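Local coordinates for protein acetylxylan esterase (Geobacillus stearothermophilus, PDB 5BN1) that removes acetyl groups from the xylose units of xylan and xylo-oligosaccharides, working as a doughnut-shaped octamer of SGNH-type serine esterases, at residues I131-P136 with T165-V170; K8-G13 with D83-M88; T35-Y40 with M201-A206. The protein carries 1 engineered substitution. All coordinates share one frame; numbering follows the deposited sequence. Where two conformers were deposited one is given.

Contact 1 (I131-P136 with T165-V170); sequences IILMTP and TNSLFV
V170 and L133, with L168 close behind, give up the most surface where strand 130-134 pairs in parallel with strand 168-170. V170 is held at both its backbone N and its backbone O: the N donates to L133 O at 2.9 Å, and the O takes the N-H of T135 in a nearly straight bond (170°). L133 N donates to L168 O and L168 N to I131 O, the latter with a bent N-H (140°). The ladder is reinforced by CA-H...O contacts, F169 CA lying 3.3 Å from L133 O.

On the face of the sheet that carries I132, M134, L168 and V170, the CG2 methyl of V170 meets I132 CG2 at 3.8 Å and also touches M134 CG. V170 CG1 is anti to the backbone N (chi1 -177°), which leaves CG2 beside that nitrogen and turned to these two neighbours. L168 lies alongside I132, both pointing the same way, with CD1 4.0 Å from I132 CG1.

L133 and F169 point to the other face. L133 CD1 rests on S167 CB at 4.1 Å, while the F169 ring leans back toward 131-136 and brings CE1 to 3.4 Å from T135 CG2, the methyl set obliquely to the ring. Beside the first rung a water accepts from I131 N and donates weakly to N166 O.

The pair closes a beta-alpha-beta unit whose helix 146-165 ends in a Schellman motif at N166. V158 and A162 of that helix pack on L133, as does V121 of helix 110-124; helix 197-211 covers M134 and V170 on the other face, and strand 84-88 continues the sheet beyond I132.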
# COMPACT_ATOMS: atom_id res chain seq x y z
N ILE A 131 39.26 -7.14 -17.89
CA ILE A 131 38.30 -6.01 -17.85
C ILE A 131 37.65 -5.99 -19.17
O ILE A 131 38.22 -6.11 -20.25
CB ILE A 131 39.02 -4.70 -17.57
CG1 ILE A 131 39.52 -4.73 -16.13
CG2 ILE A 131 38.06 -3.50 -17.81
CD1 ILE A 131 40.39 -3.53 -15.78
N ILE A 132 36.27 -5.75 -19.16
CA ILE A 132 35.56 -5.55 -20.34
C ILE A 132 34.94 -4.13 -20.35
O ILE A 132 34.27 -3.80 -19.40
CB ILE A 132 34.31 -6.52 -20.49
CG1 ILE A 132 34.79 -7.98 -20.33
CG2 ILE A 132 33.68 -6.35 -21.84
CD1 ILE A 132 34.24 -8.75 -19.20
N LEU A 133 35.37 -3.29 -21.28
CA LEU A 133 34.88 -1.93 -21.38
C LEU A 133 33.85 -1.93 -22.44
O LEU A 133 34.02 -2.11 -23.62
CB LEU A 133 36.07 -0.99 -21.79
CG LEU A 133 36.94 -0.80 -20.59
CD1 LEU A 133 38.20 -0.07 -21.07
CD2 LEU A 133 36.35 0.09 -19.56
N MET A 134 32.60 -1.56 -21.98
CA MET A 134 31.54 -1.34 -22.91
C MET A 134 31.27 0.12 -23.09
O MET A 134 31.24 0.87 -22.15
CB MET A 134 30.23 -1.93 -22.29
CG MET A 134 30.31 -3.38 -21.92
SD MET A 134 28.76 -4.11 -21.09
CE MET A 134 27.67 -4.01 -22.49
N THR A 135 31.09 0.53 -24.30
CA THR A 135 30.83 1.96 -24.59
C THR A 135 29.45 2.34 -24.02
O THR A 135 28.58 1.44 -23.93
CB THR A 135 30.80 2.36 -26.07
OG1 THR A 135 29.79 1.64 -26.82
CG2 THR A 135 32.14 1.96 -26.74
N PRO A 136 29.28 3.55 -23.58
CA PRO A 136 27.90 4.08 -23.52
C PRO A 136 27.31 4.04 -24.91
O PRO A 136 27.90 3.78 -25.98
CB PRO A 136 28.12 5.44 -22.91
CG PRO A 136 29.40 5.95 -23.61
CD PRO A 136 30.24 4.72 -23.51
N THR A 165 45.02 -0.56 -22.61
CA THR A 165 45.05 -1.39 -21.41
C THR A 165 44.86 -2.87 -21.76
O THR A 165 44.81 -3.67 -20.84
CB THR A 165 44.05 -0.91 -20.38
OG1 THR A 165 42.72 -1.07 -20.94
CG2 THR A 165 44.28 0.54 -19.94
N ASN A 166 44.70 -3.17 -23.02
CA ASN A 166 44.46 -4.50 -23.53
C ASN A 166 43.24 -5.10 -22.80
O ASN A 166 43.22 -6.24 -22.34
CB ASN A 166 45.76 -5.37 -23.37
CG ASN A 166 46.93 -4.79 -24.15
OD1 ASN A 166 46.79 -4.40 -25.30
ND2 ASN A 166 48.09 -4.68 -23.51
N SER A 167 42.22 -4.25 -22.69
CA SER A 167 40.92 -4.74 -22.14
C SER A 167 40.08 -5.24 -23.30
O SER A 167 40.19 -4.84 -24.44
CB SER A 167 40.26 -3.54 -21.51
OG SER A 167 40.90 -3.06 -20.35
N LEU A 168 39.10 -6.09 -22.99
CA LEU A 168 38.12 -6.44 -23.98
C LEU A 168 37.18 -5.18 -24.15
O LEU A 168 37.15 -4.31 -23.32
CB LEU A 168 37.27 -7.64 -23.50
CG LEU A 168 38.05 -8.98 -23.36
CD1 LEU A 168 37.11 -10.10 -22.87
CD2 LEU A 168 38.62 -9.29 -24.69
N PHE A 169 36.51 -5.18 -25.24
CA PHE A 169 35.81 -3.96 -25.72
C PHE A 169 34.53 -4.29 -26.43
O PHE A 169 34.49 -5.08 -27.41
CB PHE A 169 36.72 -3.16 -26.66
CG PHE A 169 36.06 -2.00 -27.34
CD1 PHE A 169 35.68 -0.92 -26.53
CD2 PHE A 169 35.70 -1.98 -28.63
CE1 PHE A 169 35.03 0.15 -27.15
CE2 PHE A 169 35.05 -0.90 -29.28
CZ PHE A 169 34.70 0.19 -28.46
N VAL A 170 33.39 -3.68 -25.98
CA VAL A 170 32.15 -3.83 -26.65
C VAL A 170 31.64 -2.48 -27.13
O VAL A 170 31.37 -1.59 -26.28
CB VAL A 170 31.10 -4.43 -25.65
CG1 VAL A 170 29.77 -4.68 -26.40
CG2 VAL A 170 31.62 -5.68 -24.99
O HOH W 1 41.27 -7.77 -20.12

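Contact 2 (K8-G13 with D83-M88); sequences KLLFIG and DWVSIM
S86 packs against the ring of F11 in the parallel pairing of strands 8-13 and 84-88: S86 CB is 3.6 Å from F11 CD1, oblique to the ring. With chi1 at -179° OG points away from the S86 nitrogen, which puts it beside CD1 and CE1 of that ring, and it is joined at 2.9 Å from OG to a water that donates to I12 O; this water sits in the plane of the ring. L9 CD1 comes over one face of F11 and also reaches W84 CB at 3.9 Å. On the reverse face of the sheet I12 CG2 touches I87 CG1 at 4.0 Å, the two chains pointing the same way.

A regular ladder sets these side chains in register, alternating from L10 N to W84 O through S86 N to L10 O (174°) and on to M88 N with I12 O. Beyond that rung the strand leads through G13 toward S15, the inferred nucleophile. At the ladder's start the K8 backbone is gripped by three bonds: its O accepts from both D83 N and W84 N, and its N donates to the anti lone pair of D83 OD2 at 2.8 Å. Farther out, K129 forms a salt bridge with D83 OD1, and F207 meets the ring of F11.

With one carboxylate oxygen on a backbone N-H and the other on a lysine, D83 is probably kept ionised.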
# COMPACT_ATOMS: atom_id res chain seq x y z
N LYS A 8 34.57 -15.13 -11.15
CA LYS A 8 33.56 -14.16 -10.74
C LYS A 8 33.60 -13.00 -11.73
O LYS A 8 34.59 -12.34 -11.96
CB LYS A 8 33.76 -13.63 -9.36
CG LYS A 8 32.78 -12.57 -8.97
CD LYS A 8 33.05 -11.92 -7.62
CE LYS A 8 32.46 -12.55 -6.46
NZ LYS A 8 32.58 -11.83 -5.19
N LEU A 9 32.44 -12.72 -12.35
CA LEU A 9 32.26 -11.66 -13.33
C LEU A 9 31.37 -10.65 -12.70
O LEU A 9 30.24 -10.97 -12.26
CB LEU A 9 31.62 -12.21 -14.60
CG LEU A 9 30.98 -11.22 -15.60
CD1 LEU A 9 31.99 -10.19 -16.10
CD2 LEU A 9 30.48 -12.01 -16.76
N LEU A 10 31.83 -9.40 -12.57
CA LEU A 10 31.16 -8.36 -11.90
C LEU A 10 30.85 -7.31 -12.92
O LEU A 10 31.72 -6.81 -13.64
CB LEU A 10 31.97 -7.75 -10.75
CG LEU A 10 31.39 -6.64 -9.94
CD1 LEU A 10 32.02 -6.68 -8.55
CD2 LEU A 10 31.71 -5.27 -10.51
N PHE A 11 29.57 -6.86 -13.01
CA PHE A 11 29.11 -5.80 -13.91
C PHE A 11 28.85 -4.58 -13.08
O PHE A 11 28.28 -4.59 -11.99
CB PHE A 11 27.79 -6.21 -14.59
CG PHE A 11 27.90 -7.29 -15.60
CD1 PHE A 11 28.01 -6.98 -16.90
CD2 PHE A 11 27.72 -8.65 -15.21
CE1 PHE A 11 28.07 -7.94 -17.90
CE2 PHE A 11 27.74 -9.61 -16.19
CZ PHE A 11 27.92 -9.30 -17.51
N ILE A 12 29.32 -3.44 -13.65
CA ILE A 12 29.13 -2.17 -13.01
C ILE A 12 28.76 -1.11 -14.08
O ILE A 12 29.11 -1.21 -15.26
CB ILE A 12 30.25 -1.75 -12.05
CG1 ILE A 12 29.83 -0.64 -11.09
CG2 ILE A 12 31.51 -1.44 -12.87
CD1 ILE A 12 30.77 -0.36 -9.90
N GLY A 13 27.92 -0.15 -13.66
CA GLY A 13 27.42 0.82 -14.52
C GLY A 13 26.24 1.54 -13.86
O GLY A 13 26.14 1.66 -12.65
N ASP A 83 37.10 -11.59 -10.68
CA ASP A 83 38.03 -12.00 -11.72
C ASP A 83 37.96 -11.25 -13.01
O ASP A 83 38.89 -10.88 -13.64
CB ASP A 83 37.87 -13.48 -12.01
CG ASP A 83 38.10 -14.32 -10.79
OD1 ASP A 83 39.34 -14.28 -10.29
OD2 ASP A 83 37.22 -14.94 -10.18
N TRP A 84 36.70 -10.80 -13.37
CA TRP A 84 36.46 -10.03 -14.51
C TRP A 84 35.50 -8.88 -14.12
O TRP A 84 34.60 -9.08 -13.29
CB TRP A 84 35.77 -10.81 -15.60
CG TRP A 84 36.59 -11.78 -16.26
CD1 TRP A 84 36.86 -13.03 -15.82
CD2 TRP A 84 37.32 -11.58 -17.49
NE1 TRP A 84 37.75 -13.62 -16.72
CE2 TRP A 84 38.03 -12.76 -17.73
CE3 TRP A 84 37.48 -10.50 -18.35
CZ2 TRP A 84 38.87 -12.90 -18.81
CZ3 TRP A 84 38.27 -10.67 -19.47
CH2 TRP A 84 38.94 -11.86 -19.68
N VAL A 85 35.85 -7.69 -14.59
CA VAL A 85 35.02 -6.50 -14.36
C VAL A 85 34.60 -5.92 -15.67
O VAL A 85 35.35 -5.56 -16.56
CB VAL A 85 35.75 -5.40 -13.53
CG1 VAL A 85 34.87 -4.15 -13.30
CG2 VAL A 85 36.15 -5.92 -12.20
N SER A 86 33.26 -5.82 -15.85
CA SER A 86 32.59 -5.22 -17.00
C SER A 86 32.04 -3.83 -16.58
O SER A 86 31.39 -3.70 -15.55
CB SER A 86 31.40 -6.04 -17.54
OG SER A 86 30.82 -5.44 -18.63
N ILE A 87 32.48 -2.83 -17.32
CA ILE A 87 32.11 -1.43 -17.06
C ILE A 87 31.33 -0.92 -18.25
O ILE A 87 31.75 -0.93 -19.39
CB ILE A 87 33.35 -0.50 -16.85
CG1 ILE A 87 34.23 -1.16 -15.78
CG2 ILE A 87 32.90 0.91 -16.54
CD1 ILE A 87 35.64 -0.52 -15.81
N MET A 88 30.13 -0.31 -17.98
CA MET A 88 29.37 0.46 -18.98
C MET A 88 28.88 1.71 -18.30
O MET A 88 27.96 1.78 -17.50
CB MET A 88 28.16 -0.28 -19.61
CG MET A 88 27.55 0.53 -20.72
SD MET A 88 26.49 -0.36 -21.87
CE MET A 88 25.40 -1.16 -20.72
O HOH W 2 28.92 -3.56 -17.47

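Contact 3 (T35-Y40 with M201-A206); sequences TGYVAY and MILARA
Y37, in the first turn of helix 37-48, sets its CB 3.7 Å from L203 CB and 3.9 Å from the backbone N of A204. Its CG stands between the backbone N and the carbonyl carbon (chi1 76°), which carries the ring past L203 so that CD1 also touches L203 CD1. The phenol OH is hydrogen-bonded to T17. One turn later Y40 packs its CB on A204 CB at 4.0 Å, the small alanine letting the two helices come close: the CA atoms of Y37 and A204 are 4.9 Å apart.

The Y40 ring meets M201 in a Met-aromatic contact. The methyl CE lies over one face, 4.0 Å from the centroid and 21° off the normal, a CH-pi approach, while SD stands obliquely, 3.7 Å from Y40 CD2. G36 O, the carbonyl of the N-cap residue, is above the opposite face.

I16 of helix 15-18 touches both Y37 and L203, and T172 of helix 172-180 touches L203. Across the subunit boundary, Y40 and M201 of a second subunit pack against Y40, so helices 37-48 and 197-211 both join the octamer interface.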
# COMPACT_ATOMS: atom_id res chain seq x y z
N THR A 35 16.58 -7.18 -14.35
CA THR A 35 15.79 -7.65 -15.49
C THR A 35 16.22 -7.20 -16.85
O THR A 35 15.40 -7.06 -17.78
CB THR A 35 14.29 -7.23 -15.31
OG1 THR A 35 14.22 -5.82 -15.11
CG2 THR A 35 13.77 -7.96 -14.05
N GLY A 36 17.52 -7.00 -17.08
CA GLY A 36 18.03 -6.49 -18.34
C GLY A 36 19.22 -7.36 -18.76
O GLY A 36 19.33 -8.58 -18.59
N TYR A 37 20.14 -6.65 -19.43
CA TYR A 37 21.15 -7.38 -20.23
C TYR A 37 22.05 -8.26 -19.32
O TYR A 37 22.45 -9.29 -19.81
CB TYR A 37 22.05 -6.48 -21.12
CG TYR A 37 23.15 -5.69 -20.44
CD1 TYR A 37 22.93 -4.47 -19.79
CD2 TYR A 37 24.42 -6.25 -20.31
CE1 TYR A 37 23.93 -3.78 -19.10
CE2 TYR A 37 25.40 -5.56 -19.62
CZ TYR A 37 25.18 -4.38 -19.02
OH TYR A 37 26.17 -3.68 -18.27
N VAL A 38 22.33 -7.85 -18.09
CA VAL A 38 23.13 -8.70 -17.21
C VAL A 38 22.45 -10.07 -17.00
O VAL A 38 23.02 -11.09 -17.21
CB VAL A 38 23.44 -8.00 -15.92
CG1 VAL A 38 24.16 -8.93 -14.92
CG2 VAL A 38 24.31 -6.75 -16.16
N ALA A 39 21.17 -10.00 -16.68
CA ALA A 39 20.47 -11.23 -16.47
C ALA A 39 20.42 -12.03 -17.73
O ALA A 39 20.45 -13.29 -17.66
CB ALA A 39 19.06 -10.95 -15.96
N TYR A 40 20.20 -11.41 -18.87
CA TYR A 40 20.12 -12.10 -20.13
C TYR A 40 21.43 -12.81 -20.50
O TYR A 40 21.46 -13.92 -21.01
CB TYR A 40 19.64 -11.24 -21.27
CG TYR A 40 18.30 -10.58 -21.12
CD1 TYR A 40 17.43 -11.02 -20.18
CD2 TYR A 40 17.92 -9.65 -21.98
CE1 TYR A 40 16.18 -10.36 -20.02
CE2 TYR A 40 16.70 -8.95 -21.84
CZ TYR A 40 15.86 -9.34 -20.89
OH TYR A 40 14.58 -8.73 -20.75
N MET A 201 18.49 -7.30 -25.22
CA MET A 201 18.99 -8.40 -25.99
C MET A 201 20.12 -7.97 -26.90
O MET A 201 21.09 -8.69 -27.08
CB MET A 201 17.92 -9.12 -26.85
CG MET A 201 17.04 -9.93 -25.94
SD MET A 201 17.88 -11.42 -25.22
CE MET A 201 16.31 -11.89 -24.43
N ILE A 202 19.96 -6.83 -27.54
CA ILE A 202 21.07 -6.22 -28.39
C ILE A 202 22.33 -6.12 -27.54
O ILE A 202 23.43 -6.51 -27.99
CB ILE A 202 20.61 -4.90 -28.99
CG1 ILE A 202 19.55 -5.08 -30.05
CG2 ILE A 202 21.83 -4.12 -29.55
CD1 ILE A 202 18.81 -3.79 -30.38
N LEU A 203 22.20 -5.56 -26.37
CA LEU A 203 23.32 -5.41 -25.43
C LEU A 203 23.89 -6.74 -25.05
O LEU A 203 25.10 -6.94 -25.06
CB LEU A 203 22.97 -4.62 -24.22
CG LEU A 203 22.62 -3.14 -24.42
CD1 LEU A 203 21.97 -2.55 -23.18
CD2 LEU A 203 23.94 -2.40 -24.69
N ALA A 204 23.04 -7.70 -24.64
CA ALA A 204 23.58 -9.01 -24.21
C ALA A 204 24.29 -9.67 -25.38
O ALA A 204 25.37 -10.32 -25.19
CB ALA A 204 22.44 -9.88 -23.74
N ARG A 205 23.75 -9.62 -26.58
CA ARG A 205 24.35 -10.23 -27.73
C ARG A 205 25.74 -9.59 -28.03
O ARG A 205 26.69 -10.33 -28.28
CB ARG A 205 23.43 -10.02 -28.92
CG ARG A 205 23.99 -10.56 -30.19
CD ARG A 205 23.10 -10.30 -31.39
NE ARG A 205 23.57 -10.99 -32.58
CZ ARG A 205 23.47 -10.50 -33.81
NH1 ARG A 205 22.85 -9.39 -34.05
NH2 ARG A 205 23.95 -11.21 -34.85
N ALA A 206 25.81 -8.28 -27.86
CA ALA A 206 27.16 -7.63 -28.08
C ALA A 206 28.12 -8.02 -27.04
O ALA A 206 29.36 -8.27 -27.39
CB ALA A 206 26.96 -6.14 -28.16

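How the contacts relate
Contacts 1 and 2 share one parallel five-stranded sheet, their centres about 10 Å apart, and strands 84-88 and 130-134 join them through probable hydrogen bonds, I132 N to V85 O and M134 N to I87 O. Contact 3 lies off the sheet, its centre about 16 Å from that of contact 1 and about 14 Å from contact 2's, where F11, M88, M134 and V170 pack on Y37, V38 and A206. Along the chain contact 2 closes before contact 1 opens, contact 1 nests inside contact 3, and contacts 2 and 3 interleave. Early and late helices thus cover one face of an alpha/beta core, as in SGNH hydrolases, and the same pair meets a second subunit.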